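Local coordinates for protein hydrogenase maturation factor (Thermoanaerobacter tengcongensis, PDB 3VTH) that probably transfers the carbamoyl group of carbamoyl phosphate to the C-terminal cysteine of HypE, consuming ATP, in the maturation of [NiFe]-hydrogenases, at residues Val238-Leu241 against Arg242-Lys245; Lys245-Gly249 against Lys250-Val254; Gly330-Ser333 against Glu334-Ile337; Pro336-Asp340 against Asn341-Leu345; Glu617-Ala620 against Ala621-Glu625. One frame throughout, in Å; residues are numbered along the deposited sequence. Where two conformers were deposited one is given.

Contact 1: Val238-Leu241 against Arg242-Lys245; sequences VATL and RRRK. With APC (diphosphomethylphosphonic acid adenosyl ester), chain F.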
# COMPACT_ATOMS: atom_id res chain seq x y z
N VAL A 238 -4.32 -24.66 8.45
CA VAL A 238 -4.18 -23.80 7.27
C VAL A 238 -5.16 -24.24 6.19
O VAL A 238 -5.85 -23.39 5.62
CB VAL A 238 -2.71 -23.79 6.75
CG1 VAL A 238 -2.59 -23.03 5.40
CG2 VAL A 238 -1.79 -23.17 7.79
N ALA A 239 -5.23 -25.54 5.91
CA ALA A 239 -6.20 -26.09 4.97
C ALA A 239 -7.64 -25.74 5.36
O ALA A 239 -8.46 -25.40 4.51
CB ALA A 239 -6.04 -27.62 4.85
N THR A 240 -7.96 -25.83 6.65
CA THR A 240 -9.31 -25.50 7.12
C THR A 240 -9.64 -24.01 6.94
O THR A 240 -10.75 -23.66 6.52
CB THR A 240 -9.49 -25.91 8.59
OG1 THR A 240 -9.23 -27.31 8.70
CG2 THR A 240 -10.90 -25.60 9.10
N LEU A 241 -8.66 -23.15 7.21
CA LEU A 241 -8.83 -21.71 7.01
C LEU A 241 -9.11 -21.39 5.54
O LEU A 241 -10.03 -20.61 5.24
CB LEU A 241 -7.63 -20.92 7.55
CG LEU A 241 -7.63 -19.40 7.32
CD1 LEU A 241 -8.89 -18.78 7.96
CD2 LEU A 241 -6.37 -18.76 7.86
N ARG A 242 -8.33 -21.98 4.64
CA ARG A 242 -8.55 -21.81 3.20
C ARG A 242 -9.93 -22.29 2.74
O ARG A 242 -10.56 -21.63 1.92
CB ARG A 242 -7.46 -22.51 2.38
CG ARG A 242 -6.12 -21.80 2.41
CD ARG A 242 -5.18 -22.30 1.29
NE ARG A 242 -3.92 -21.55 1.33
CZ ARG A 242 -3.75 -20.34 0.82
NH1 ARG A 242 -4.75 -19.73 0.18
NH2 ARG A 242 -2.57 -19.73 0.93
N ARG A 243 -10.39 -23.43 3.25
CA ARG A 243 -11.72 -23.95 2.90
C ARG A 243 -12.85 -23.03 3.37
O ARG A 243 -13.79 -22.75 2.62
CB ARG A 243 -11.94 -25.36 3.47
CG ARG A 243 -13.23 -26.06 2.96
CD ARG A 243 -13.52 -27.40 3.66
NE ARG A 243 -12.30 -28.05 4.11
CZ ARG A 243 -11.90 -28.12 5.38
NH1 ARG A 243 -12.65 -27.62 6.36
NH2 ARG A 243 -10.75 -28.72 5.67
N ARG A 244 -12.75 -22.57 4.61
CA ARG A 244 -13.82 -21.78 5.21
C ARG A 244 -13.87 -20.36 4.64
O ARG A 244 -14.94 -19.87 4.32
CB ARG A 244 -13.69 -21.76 6.72
CG ARG A 244 -13.95 -23.11 7.37
CD ARG A 244 -13.96 -22.97 8.86
NE ARG A 244 -14.10 -24.25 9.55
CZ ARG A 244 -13.98 -24.40 10.86
NH1 ARG A 244 -13.71 -23.34 11.63
NH2 ARG A 244 -14.13 -25.59 11.42
N LYS A 245 -12.71 -19.72 4.50
CA LYS A 245 -12.65 -18.41 3.86
C LYS A 245 -12.92 -18.48 2.35
O LYS A 245 -13.36 -17.50 1.74
CB LYS A 245 -11.32 -17.69 4.17
CG LYS A 245 -11.35 -16.18 3.83
CD LYS A 245 -10.09 -15.41 4.26
CE LYS A 245 -10.10 -14.01 3.64
NZ LYS A 245 -8.94 -13.17 4.08
PG APC F . -9.38 -11.53 0.46
O1G APC F . -9.26 -11.07 1.89
O2G APC F . -9.16 -13.02 0.32
O3G APC F . -10.61 -11.05 -0.24
PB APC F . -6.77 -10.38 0.09
O1B APC F . -7.01 -9.14 0.89
O2B APC F . -5.92 -10.18 -1.15
O3B APC F . -8.20 -10.89 -0.43
PA APC F . -5.23 -11.26 2.69
O1A APC F . -4.64 -12.53 3.25
O2A APC F . -6.09 -10.49 3.62
C3A APC F . -6.09 -11.71 1.13
O5' APC F . -4.07 -10.23 2.26
C5' APC F . -2.68 -10.55 2.25
C4' APC F . -2.06 -9.98 0.98
O4' APC F . -0.65 -10.21 1.07
C3' APC F . -2.57 -10.73 -0.25
O3' APC F . -2.83 -9.83 -1.35
C2' APC F . -1.42 -11.63 -0.63
O2' APC F . -1.43 -12.00 -2.02
C1' APC F . -0.21 -10.82 -0.15
N9 APC F . 0.86 -11.78 0.09
C8 APC F . 0.99 -12.64 1.14
N7 APC F . 2.09 -13.41 0.97
C5 APC F . 2.67 -13.04 -0.19
C6 APC F . 3.86 -13.44 -0.98
N6 APC F . 4.68 -14.41 -0.55
N1 APC F . 4.09 -12.80 -2.15
C2 APC F . 3.29 -11.81 -2.60
N3 APC F . 2.19 -11.39 -1.96
C4 APC F . 1.85 -11.96 -0.77

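Contact 2: Lys245-Gly249 against Lys250-Val254; sequences KKRYG and KPFAV. With APC (diphosphomethylphosphonic acid adenosyl ester), chain F.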
# COMPACT_ATOMS: atom_id res chain seq x y z
N LYS A 245 -12.71 -19.72 4.50
CA LYS A 245 -12.65 -18.41 3.86
C LYS A 245 -12.92 -18.48 2.35
O LYS A 245 -13.36 -17.50 1.74
CB LYS A 245 -11.32 -17.69 4.17
CG LYS A 245 -11.35 -16.18 3.83
CD LYS A 245 -10.09 -15.41 4.26
CE LYS A 245 -10.10 -14.01 3.64
NZ LYS A 245 -8.94 -13.17 4.08
N LYS A 246 -12.70 -19.66 1.76
CA LYS A 246 -12.83 -19.89 0.31
C LYS A 246 -11.72 -19.15 -0.45
O LYS A 246 -11.92 -18.66 -1.57
CB LYS A 246 -14.24 -19.53 -0.21
CG LYS A 246 -15.35 -20.45 0.31
CD LYS A 246 -16.67 -19.71 0.48
CE LYS A 246 -17.70 -20.55 1.25
NZ LYS A 246 -18.43 -21.52 0.37
N ARG A 247 -10.54 -19.08 0.17
CA ARG A 247 -9.36 -18.40 -0.38
C ARG A 247 -8.31 -19.47 -0.64
O ARG A 247 -7.54 -19.83 0.27
CB ARG A 247 -8.85 -17.39 0.65
CG ARG A 247 -7.72 -16.48 0.21
CD ARG A 247 -7.40 -15.57 1.40
NE ARG A 247 -6.27 -14.67 1.18
CZ ARG A 247 -5.00 -15.05 1.16
NH1 ARG A 247 -4.68 -16.33 1.31
NH2 ARG A 247 -4.05 -14.16 0.96
N TYR A 248 -8.28 -20.00 -1.86
CA TYR A 248 -7.54 -21.24 -2.11
C TYR A 248 -6.14 -21.11 -2.69
O TYR A 248 -5.33 -22.05 -2.59
CB TYR A 248 -8.36 -22.18 -2.99
CG TYR A 248 -9.40 -22.98 -2.24
CD1 TYR A 248 -9.03 -24.06 -1.43
CD2 TYR A 248 -10.76 -22.67 -2.35
CE1 TYR A 248 -9.99 -24.81 -0.74
CE2 TYR A 248 -11.73 -23.41 -1.67
CZ TYR A 248 -11.34 -24.48 -0.87
OH TYR A 248 -12.29 -25.21 -0.20
N GLY A 249 -5.85 -19.97 -3.31
CA GLY A 249 -4.57 -19.81 -4.01
C GLY A 249 -3.66 -18.72 -3.48
O GLY A 249 -2.44 -18.91 -3.42
N LYS A 250 -4.23 -17.56 -3.14
CA LYS A 250 -3.44 -16.42 -2.71
C LYS A 250 -2.63 -16.79 -1.46
O LYS A 250 -3.19 -17.39 -0.52
CB LYS A 250 -4.34 -15.22 -2.39
CG LYS A 250 -4.87 -14.43 -3.59
CD LYS A 250 -5.49 -13.11 -3.06
CE LYS A 250 -6.11 -12.26 -4.17
NZ LYS A 250 -6.87 -11.10 -3.60
N PRO A 251 -1.33 -16.44 -1.43
CA PRO A 251 -0.48 -16.74 -0.27
C PRO A 251 -0.95 -16.01 1.00
O PRO A 251 -1.45 -14.89 0.91
CB PRO A 251 0.89 -16.20 -0.68
CG PRO A 251 0.57 -15.10 -1.71
CD PRO A 251 -0.63 -15.62 -2.44
N PHE A 252 -0.75 -16.66 2.14
CA PHE A 252 -1.00 -16.05 3.44
C PHE A 252 0.25 -15.38 3.98
O PHE A 252 1.34 -15.98 3.97
CB PHE A 252 -1.41 -17.11 4.47
CG PHE A 252 -2.81 -17.63 4.32
CD1 PHE A 252 -3.88 -16.76 4.11
CD2 PHE A 252 -3.06 -18.98 4.45
CE1 PHE A 252 -5.19 -17.26 4.01
CE2 PHE A 252 -4.36 -19.48 4.36
CZ PHE A 252 -5.42 -18.63 4.12
N ALA A 253 0.07 -14.17 4.50
CA ALA A 253 1.06 -13.50 5.30
C ALA A 253 1.09 -14.11 6.70
O ALA A 253 0.08 -14.61 7.17
CB ALA A 253 0.73 -12.01 5.41
N VAL A 254 2.25 -14.07 7.35
CA VAL A 254 2.44 -14.69 8.65
C VAL A 254 3.07 -13.66 9.61
O VAL A 254 3.89 -12.83 9.19
CB VAL A 254 3.33 -15.97 8.51
CG1 VAL A 254 3.77 -16.52 9.85
CG2 VAL A 254 2.56 -17.06 7.76
PG APC F . -9.38 -11.53 0.46
O1G APC F . -9.26 -11.07 1.89
O2G APC F . -9.16 -13.02 0.32
O3G APC F . -10.61 -11.05 -0.24
PB APC F . -6.77 -10.38 0.09
O1B APC F . -7.01 -9.14 0.89
O2B APC F . -5.92 -10.18 -1.15
O3B APC F . -8.20 -10.89 -0.43
PA APC F . -5.23 -11.26 2.69
O1A APC F . -4.64 -12.53 3.25
O2A APC F . -6.09 -10.49 3.62
C3A APC F . -6.09 -11.71 1.13
O5' APC F . -4.07 -10.23 2.26
C5' APC F . -2.68 -10.55 2.25
C4' APC F . -2.06 -9.98 0.98
O4' APC F . -0.65 -10.21 1.07
C3' APC F . -2.57 -10.73 -0.25
O3' APC F . -2.83 -9.83 -1.35
C2' APC F . -1.42 -11.63 -0.63
O2' APC F . -1.43 -12.00 -2.02
C1' APC F . -0.21 -10.82 -0.15
N9 APC F . 0.86 -11.78 0.09
C8 APC F . 0.99 -12.64 1.14
N7 APC F . 2.09 -13.41 0.97
C5 APC F . 2.67 -13.04 -0.19
C6 APC F . 3.86 -13.44 -0.98
N6 APC F . 4.68 -14.41 -0.55
N1 APC F . 4.09 -12.80 -2.15
C2 APC F . 3.29 -11.81 -2.60
N3 APC F . 2.19 -11.39 -1.96
C4 APC F . 1.85 -11.96 -0.77

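Contact 3: Gly330-Ser333 against Glu334-Ile337; sequences GNVS and EEPI. With APC (diphosphomethylphosphonic acid adenosyl ester), chain F.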
# COMPACT_ATOMS: atom_id res chain seq x y z
N GLY A 330 -10.12 -10.54 8.12
CA GLY A 330 -11.34 -11.16 8.60
C GLY A 330 -12.54 -10.75 7.77
O GLY A 330 -13.21 -9.76 8.06
N ASN A 331 -12.79 -11.53 6.72
CA ASN A 331 -13.92 -11.34 5.82
C ASN A 331 -14.09 -12.62 5.00
O ASN A 331 -13.17 -13.45 4.94
CB ASN A 331 -13.69 -10.14 4.89
CG ASN A 331 -12.29 -10.12 4.28
OD1 ASN A 331 -11.38 -9.48 4.82
ND2 ASN A 331 -12.11 -10.80 3.14
N VAL A 332 -15.26 -12.81 4.40
CA VAL A 332 -15.36 -13.83 3.37
C VAL A 332 -14.56 -13.30 2.19
O VAL A 332 -14.47 -12.07 1.99
CB VAL A 332 -16.83 -14.26 3.02
CG1 VAL A 332 -17.73 -13.07 2.75
CG2 VAL A 332 -16.87 -15.24 1.81
N SER A 333 -13.95 -14.21 1.44
CA SER A 333 -13.18 -13.83 0.26
C SER A 333 -13.91 -12.73 -0.52
O SER A 333 -15.12 -12.81 -0.73
CB SER A 333 -12.95 -15.06 -0.63
OG SER A 333 -11.84 -14.83 -1.49
N GLU A 334 -13.17 -11.68 -0.87
CA GLU A 334 -13.60 -10.59 -1.79
C GLU A 334 -14.47 -9.47 -1.19
O GLU A 334 -14.81 -8.52 -1.89
CB GLU A 334 -14.22 -11.14 -3.08
CG GLU A 334 -13.27 -11.99 -3.92
CD GLU A 334 -13.96 -12.72 -5.05
OE1 GLU A 334 -13.42 -13.74 -5.51
OE2 GLU A 334 -15.06 -12.28 -5.48
N GLU A 335 -14.80 -9.58 0.09
CA GLU A 335 -15.52 -8.53 0.80
C GLU A 335 -14.56 -7.71 1.68
O GLU A 335 -13.54 -8.22 2.11
CB GLU A 335 -16.64 -9.16 1.66
CG GLU A 335 -17.77 -9.78 0.83
CD GLU A 335 -18.93 -10.32 1.67
OE1 GLU A 335 -19.08 -9.96 2.87
OE2 GLU A 335 -19.70 -11.13 1.12
N PRO A 336 -14.90 -6.44 1.95
CA PRO A 336 -14.03 -5.62 2.82
C PRO A 336 -13.83 -6.23 4.22
O PRO A 336 -14.75 -6.84 4.77
CB PRO A 336 -14.81 -4.30 2.96
CG PRO A 336 -15.84 -4.30 1.85
CD PRO A 336 -16.14 -5.74 1.54
N ILE A 337 -12.63 -6.07 4.76
CA ILE A 337 -12.31 -6.46 6.15
C ILE A 337 -13.38 -5.97 7.15
O ILE A 337 -13.82 -4.81 7.08
CB ILE A 337 -10.88 -5.94 6.53
CG1 ILE A 337 -10.42 -6.49 7.88
CG2 ILE A 337 -10.77 -4.37 6.46
CD1 ILE A 337 -8.92 -6.12 8.19
PG APC F . -9.38 -11.53 0.46
O1G APC F . -9.26 -11.07 1.89
O2G APC F . -9.16 -13.02 0.32
O3G APC F . -10.61 -11.05 -0.24
PB APC F . -6.77 -10.38 0.09
O1B APC F . -7.01 -9.14 0.89
O2B APC F . -5.92 -10.18 -1.15
O3B APC F . -8.20 -10.89 -0.43
PA APC F . -5.23 -11.26 2.69
O1A APC F . -4.64 -12.53 3.25
O2A APC F . -6.09 -10.49 3.62
C3A APC F . -6.09 -11.71 1.13
O5' APC F . -4.07 -10.23 2.26
C5' APC F . -2.68 -10.55 2.25
C4' APC F . -2.06 -9.98 0.98
O4' APC F . -0.65 -10.21 1.07
C3' APC F . -2.57 -10.73 -0.25
O3' APC F . -2.83 -9.83 -1.35
C2' APC F . -1.42 -11.63 -0.63
O2' APC F . -1.43 -12.00 -2.02
C1' APC F . -0.21 -10.82 -0.15
N9 APC F . 0.86 -11.78 0.09
C8 APC F . 0.99 -12.64 1.14
N7 APC F . 2.09 -13.41 0.97
C5 APC F . 2.67 -13.04 -0.19
C6 APC F . 3.86 -13.44 -0.98
N6 APC F . 4.68 -14.41 -0.55
N1 APC F . 4.09 -12.80 -2.15
C2 APC F . 3.29 -11.81 -2.60
N3 APC F . 2.19 -11.39 -1.96
C4 APC F . 1.85 -11.96 -0.77
O HOH W 1 -17.28 -10.59 4.98

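Contact 4: Pro336-Asp340 against Asn341-Leu345; sequences PICKD and NEEAL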
# COMPACT_ATOMS: atom_id res chain seq x y z
N PRO A 336 -14.90 -6.44 1.95
CA PRO A 336 -14.03 -5.62 2.82
C PRO A 336 -13.83 -6.23 4.22
O PRO A 336 -14.75 -6.84 4.77
CB PRO A 336 -14.81 -4.30 2.96
CG PRO A 336 -15.84 -4.30 1.85
CD PRO A 336 -16.14 -5.74 1.54
N ILE A 337 -12.63 -6.07 4.76
CA ILE A 337 -12.31 -6.46 6.15
C ILE A 337 -13.38 -5.97 7.15
O ILE A 337 -13.82 -4.81 7.08
CB ILE A 337 -10.88 -5.94 6.53
CG1 ILE A 337 -10.42 -6.49 7.88
CG2 ILE A 337 -10.77 -4.37 6.46
CD1 ILE A 337 -8.92 -6.12 8.19
N CYS A 338 -13.83 -6.86 8.03
CA CYS A 338 -14.80 -6.51 9.08
C CYS A 338 -14.16 -5.55 10.07
O CYS A 338 -12.99 -5.72 10.41
CB CYS A 338 -15.24 -7.75 9.86
SG CYS A 338 -16.28 -8.86 8.92
N LYS A 339 -14.92 -4.58 10.54
CA LYS A 339 -14.38 -3.62 11.52
C LYS A 339 -15.15 -3.54 12.84
O LYS A 339 -14.62 -3.05 13.83
CB LYS A 339 -14.25 -2.22 10.91
CG LYS A 339 -15.56 -1.45 10.76
CD LYS A 339 -15.25 0.04 10.61
CE LYS A 339 -16.49 0.89 10.65
NZ LYS A 339 -16.99 0.97 12.05
N ASP A 340 -16.38 -4.03 12.88
CA ASP A 340 -17.24 -3.98 14.06
C ASP A 340 -17.42 -5.36 14.69
O ASP A 340 -17.49 -6.36 13.96
CB ASP A 340 -18.62 -3.44 13.67
CG ASP A 340 -18.57 -2.00 13.18
OD1 ASP A 340 -17.60 -1.28 13.51
OD2 ASP A 340 -19.53 -1.59 12.48
N ASN A 341 -17.54 -5.43 16.02
CA ASN A 341 -17.78 -6.70 16.71
C ASN A 341 -18.97 -7.46 16.13
O ASN A 341 -18.86 -8.65 15.78
CB ASN A 341 -17.94 -6.47 18.22
CG ASN A 341 -16.67 -5.95 18.88
OD1 ASN A 341 -15.57 -6.32 18.51
ND2 ASN A 341 -16.84 -5.08 19.87
N GLU A 342 -20.11 -6.78 16.02
CA GLU A 342 -21.34 -7.42 15.54
C GLU A 342 -21.18 -7.99 14.13
O GLU A 342 -21.64 -9.08 13.85
CB GLU A 342 -22.52 -6.46 15.56
CG GLU A 342 -23.09 -6.21 16.92
CD GLU A 342 -23.90 -4.93 16.98
OE1 GLU A 342 -23.29 -3.84 17.01
OE2 GLU A 342 -25.14 -5.01 17.02
N GLU A 343 -20.54 -7.19 13.27
CA GLU A 343 -20.26 -7.54 11.88
C GLU A 343 -19.41 -8.80 11.81
O GLU A 343 -19.73 -9.74 11.06
CB GLU A 343 -19.54 -6.35 11.21
CG GLU A 343 -19.08 -6.56 9.78
CD GLU A 343 -18.29 -5.37 9.20
OE1 GLU A 343 -17.72 -4.53 9.96
OE2 GLU A 343 -18.22 -5.30 7.95
N ALA A 344 -18.35 -8.83 12.61
CA ALA A 344 -17.42 -9.97 12.63
C ALA A 344 -18.10 -11.27 13.08
O ALA A 344 -17.96 -12.31 12.44
CB ALA A 344 -16.22 -9.66 13.51
N LEU A 345 -18.86 -11.20 14.17
CA LEU A 345 -19.55 -12.38 14.70
C LEU A 345 -20.57 -12.96 13.71
O LEU A 345 -20.77 -14.18 13.65
CB LEU A 345 -20.23 -12.03 16.02
CG LEU A 345 -19.33 -11.81 17.23
CD1 LEU A 345 -20.12 -11.06 18.30
CD2 LEU A 345 -18.79 -13.14 17.80

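Contact 5: Glu617-Ala620 against Ala621-Glu625; sequences EGQA and AMELE. With AP2 (phosphomethylphosphonic acid adenosyl ester), chain H.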
# COMPACT_ATOMS: atom_id res chain seq x y z
N GLU A 617 -5.66 -13.69 -10.45
CA GLU A 617 -4.98 -12.96 -11.52
C GLU A 617 -3.50 -12.77 -11.14
O GLU A 617 -3.19 -12.28 -10.06
CB GLU A 617 -5.69 -11.61 -11.72
CG GLU A 617 -5.12 -10.68 -12.79
CD GLU A 617 -5.67 -10.95 -14.19
OE1 GLU A 617 -5.29 -11.98 -14.80
OE2 GLU A 617 -6.46 -10.11 -14.69
N GLY A 618 -2.59 -13.18 -12.02
CA GLY A 618 -1.17 -12.97 -11.79
C GLY A 618 -0.47 -14.16 -11.15
O GLY A 618 0.75 -14.20 -11.08
N GLN A 619 -1.25 -15.13 -10.67
CA GLN A 619 -0.68 -16.31 -10.02
C GLN A 619 0.38 -16.97 -10.87
O GLN A 619 1.47 -17.29 -10.39
CB GLN A 619 -1.77 -17.32 -9.65
CG GLN A 619 -1.22 -18.62 -9.02
CD GLN A 619 -2.31 -19.58 -8.58
OE1 GLN A 619 -2.10 -20.40 -7.68
NE2 GLN A 619 -3.45 -19.52 -9.23
N ALA A 620 0.07 -17.16 -12.15
CA ALA A 620 0.99 -17.87 -13.04
C ALA A 620 2.26 -17.05 -13.24
O ALA A 620 3.35 -17.60 -13.29
CB ALA A 620 0.32 -18.17 -14.39
N ALA A 621 2.14 -15.73 -13.30
CA ALA A 621 3.35 -14.90 -13.46
C ALA A 621 4.26 -14.95 -12.22
O ALA A 621 5.49 -14.98 -12.34
CB ALA A 621 3.00 -13.47 -13.85
N MET A 622 3.65 -15.00 -11.04
CA MET A 622 4.38 -15.14 -9.78
C MET A 622 5.11 -16.47 -9.69
O MET A 622 6.25 -16.53 -9.25
CB MET A 622 3.42 -14.98 -8.59
CG MET A 622 2.84 -13.55 -8.49
SD MET A 622 1.49 -13.42 -7.29
CE MET A 622 2.43 -13.58 -5.77
N GLU A 623 4.46 -17.55 -10.12
CA GLU A 623 5.09 -18.86 -10.06
C GLU A 623 6.26 -18.96 -11.04
O GLU A 623 7.30 -19.52 -10.70
CB GLU A 623 4.07 -19.97 -10.29
CG GLU A 623 3.02 -20.06 -9.16
CD GLU A 623 2.08 -21.24 -9.31
OE1 GLU A 623 2.34 -22.12 -10.17
OE2 GLU A 623 1.08 -21.30 -8.57
N LEU A 624 6.08 -18.39 -12.22
CA LEU A 624 7.12 -18.36 -13.24
C LEU A 624 8.37 -17.63 -12.74
O LEU A 624 9.50 -18.12 -12.91
CB LEU A 624 6.57 -17.72 -14.53
CG LEU A 624 7.37 -17.81 -15.83
CD1 LEU A 624 7.67 -19.26 -16.22
CD2 LEU A 624 6.63 -17.08 -16.96
N GLU A 625 8.17 -16.49 -12.09
CA GLU A 625 9.27 -15.74 -11.47
C GLU A 625 9.96 -16.53 -10.35
O GLU A 625 11.19 -16.56 -10.27
CB GLU A 625 8.79 -14.37 -10.93
CG GLU A 625 9.96 -13.50 -10.39
CD GLU A 625 9.52 -12.32 -9.50
OE1 GLU A 625 8.31 -12.13 -9.30
OE2 GLU A 625 10.40 -11.60 -8.99
PB AP2 H . -4.11 -4.25 -14.77
O1B AP2 H . -3.32 -5.35 -15.44
O2B AP2 H . -3.71 -2.85 -15.11
O3B AP2 H . -5.59 -4.52 -14.80
C3A AP2 H . -3.66 -4.47 -13.03
PA AP2 H . -1.93 -4.10 -12.62
O1A AP2 H . -1.99 -4.14 -11.10
O2A AP2 H . -1.32 -2.91 -13.31
O5' AP2 H . -1.11 -5.38 -13.17
C5' AP2 H . -1.29 -6.62 -12.50
C4' AP2 H . -0.72 -7.67 -13.43
O4' AP2 H . 0.70 -7.60 -13.41
C3' AP2 H . -1.05 -9.08 -13.00
O3' AP2 H . -2.39 -9.43 -13.38
C2' AP2 H . 0.02 -9.85 -13.74
O2' AP2 H . -0.44 -10.03 -15.08
C1' AP2 H . 1.23 -8.90 -13.69
N9 AP2 H . 2.14 -9.40 -12.62
C8 AP2 H . 1.89 -9.47 -11.29
N7 AP2 H . 2.92 -10.03 -10.61
C5 AP2 H . 3.87 -10.33 -11.51
C6 AP2 H . 5.22 -10.95 -11.48
N6 AP2 H . 5.79 -11.35 -10.32
N1 AP2 H . 5.87 -11.09 -12.67
C2 AP2 H . 5.35 -10.68 -13.84
N3 AP2 H . 4.12 -10.12 -13.94
C4 AP2 H . 3.35 -9.93 -12.83

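Contact 1: Val238-Leu241 against Arg242-Lys245
Thr-240 and Arg-244 meet one helical turn apart, their side chains running alongside each other. The methyl CG2 of Thr-240 lies over one face of the Arg-244 guanidinium, offset toward its rim and 3.5 Å from Arg-244 NE. The torsion responsible sets Thr-240 OG1 beside its backbone N (chi1 -58°), where it bonds Glu-236 O, and leaves CG2 turned to the arginine. Arg-244 NH1 continues to a salt bridge with Asp-353, and a leucine here would probably leave that carboxylate without its mate and the threonine methyl without a flat group to lie on. Arg-243 comes obliquely, NH2 standing 3.7 Å from Thr-240 OG1. All this decorates the last turns of helix 235-245, in the YrdC-like (telomere recombination) part of the protein, where Arg-242 N bonds Val-238 O at 3.0 Å and 168°. Arg-242 extends away, its guanidinium bonding Gly-296 O, Arg-247 O and Lys-250 O. Leu-241 O takes Lys-245 N at 2.9 Å, while the leucine side chain packs on Val-326 and Thr-328 of strand 325-329. From this final turn Lys-245 carries NZ to 3.1 Å from O1G of the bound nucleotide analogue APC; NZ also bonds Thr-328 OG1 and Ser-329 O.

Contact 2: Lys245-Gly249 against Lys250-Val254
Arg-247 sends NH2 to the carbonyl O of Pro-251 at 2.7 Å, an almost straight bond (179°) lying in the guanidinium plane, although the donor stands 49° above the plane of the carbonyl. Lys-250 CB covers one face of that guanidinium, 3.5 Å from NH2; APC O1A and Phe-252 CD1 lie on the opposite side. The phenylalanine and guanidinium planes are 11° apart, but their modelled spacing is too short to be trusted. A few ångströms on, Lys-250 extends its chain so that NZ bonds APC O2B at 2.8 Å and, weakly, O3B, and Pro-251 sets CG 3.3 Å from C5 of the adenine. The other side is loose: Tyr-248 is exposed, its CB directed off the contact, and its ring leans back on Arg-243. Lys-246, also exposed, has positive phi and is the C-prime residue of a Schellman motif closing helix 235-245. A basic loop leaving a helix C terminus thus follows the nucleotide from gamma-phosphate to base, forming one wall of the ATP-analogue pocket in this YrdC-like domain.

Contact 3: Gly330-Ser333 against Glu334-Ile337
The side-chain amide of Asn-331 has Glu-335 O over one face, 3.1 Å from CG, and oxygens at its edge. In its plane ND2 gives one hydrogen to Val-332 O at 2.9 Å and the other to APC O1G at 3.1 Å (172°), while OD1 is bonded to Ser-329 OG. A second flat group, the Glu-335 carboxylate, carries Val-332 CG1 over a face, 3.2 Å from CD, and a water joins its OE1 to Val-332 N. Val-332 O also receives Glu-335 N at 3.1 Å, from the carbonyl face opposite ND2, closing a type II beta turn from Val-332 to Glu-335. Within the turn, where Glu-334 has positive phi, its N bonds APC O3G, 2.7 Å away. An alanine in place of Asn-331 is likely to leave O1G short of one donor and the turn without its internal brace. The loop joins strand 325-329 to helix 341-347; Gly-330 pairs with Phe-226 of strand 226-229, and Glu-335 and Pro-336 touch helix 433-449.

Contact 4: Pro336-Asp340 against Asn341-Leu345
Glu-343 reaches back to Lys-339 and Asp-340, with CG trans to the backbone N (chi1 176°) and the rest of the chain extended. Its OE1 grips two successive backbone N-H groups: Lys-339 N, 2.9 Å away, comes from above the carboxylate plane, 55° out of it, whereas Asp-340 N, 3.3 Å away, arrives close to that plane on the anti side. Cys-338 lies along the aliphatic part of the same side chain, its SG 3.7 Å from Glu-343 CG, and its CB faces Ala-344 CB at 4.2 Å. Asp-340 is the N-cap of helix 341-347, and the N3 glutamate accepts its N-H as in a capping box; the aspartate side chain makes no capping bond in return, leaving the box incomplete. Asp-340 O takes Ala-344 N at 2.9 Å, the first full helical turn. The Asp-340 side chain has two conformers; in the one modelled here, OD2 stands 4.3 Å from Glu-343 OE1, where the like charges probably disfavour each other, and OD1 forms a salt bridge with Lys-339 NZ, which also bonds Ile-362 O. Ala-344 and Asn-341 pack on Phe-226, which joins the helix start to strand 226-229.

Contact 5: Glu617-Ala620 against Ala621-Glu625
Met-622 lies back over the preceding turn, against Gln-619 and Gly-618. Its CB is 3.5 Å from Gln-619 O; CG, set beside the backbone N (chi1 -66°), comes to 3.4 Å from Gly-618 O, with N7 of the nucleotide analogue AP2 somewhat further off. SD passes the same Gly-618 oxygen at 3.9 Å, and the bend at chi3 swings CE onto APC, the second bound nucleotide. The side chain therefore lies between the two nucleotides, with CE on APC and only CG near AP2. Gly-618 is the N-cap of helix 619-626, in the Kae1-like, actin-type ATPase part of the chain, and its O accepts Met-622 N at 3.0 Å. Its positive phi (95°) would jam a CB against the preceding carbonyl, and a CB would also crowd AP2 C3'. Along the face turned to AP2, Ala-621 CB stands 3.5 Å from AP2 N3. A turn later Glu-625 OE1 receives AP2 N6 at 2.8 Å (146°), consistent with recognition of the amino group, while OE2 takes the backbone N of Arg-707. Glu-623, alongside Gln-619, is directed elsewhere, to a salt bridge with Arg-611. Ala-620 and Leu-624 pack on helix 597-607.

Overall arrangement
Following the chain from the N terminus, contact 1 covers the end of helix 235-245, and contact 2, sharing Lys-245, continues through the loop to strand 254-255; Arg-242 bonds back to Arg-247 O and Lys-250 O, closing that loop. Contact 3 follows strand 325-329 and contact 4 begins within it at Pro-336, leading into helix 341-347, with Gly-330 O to Cys-338 N at 3.0 Å closing the bend. None nests within or crosses another. Contacts 1 to 3 converge on APC, Lys-245 packing against Asn-331 and Ser-333. Contact 5, on helix 619-626, lies in the Kae1-like part, its nearest atoms about 4 Å from those of contact 2 without touching; Met-622 also reaches APC.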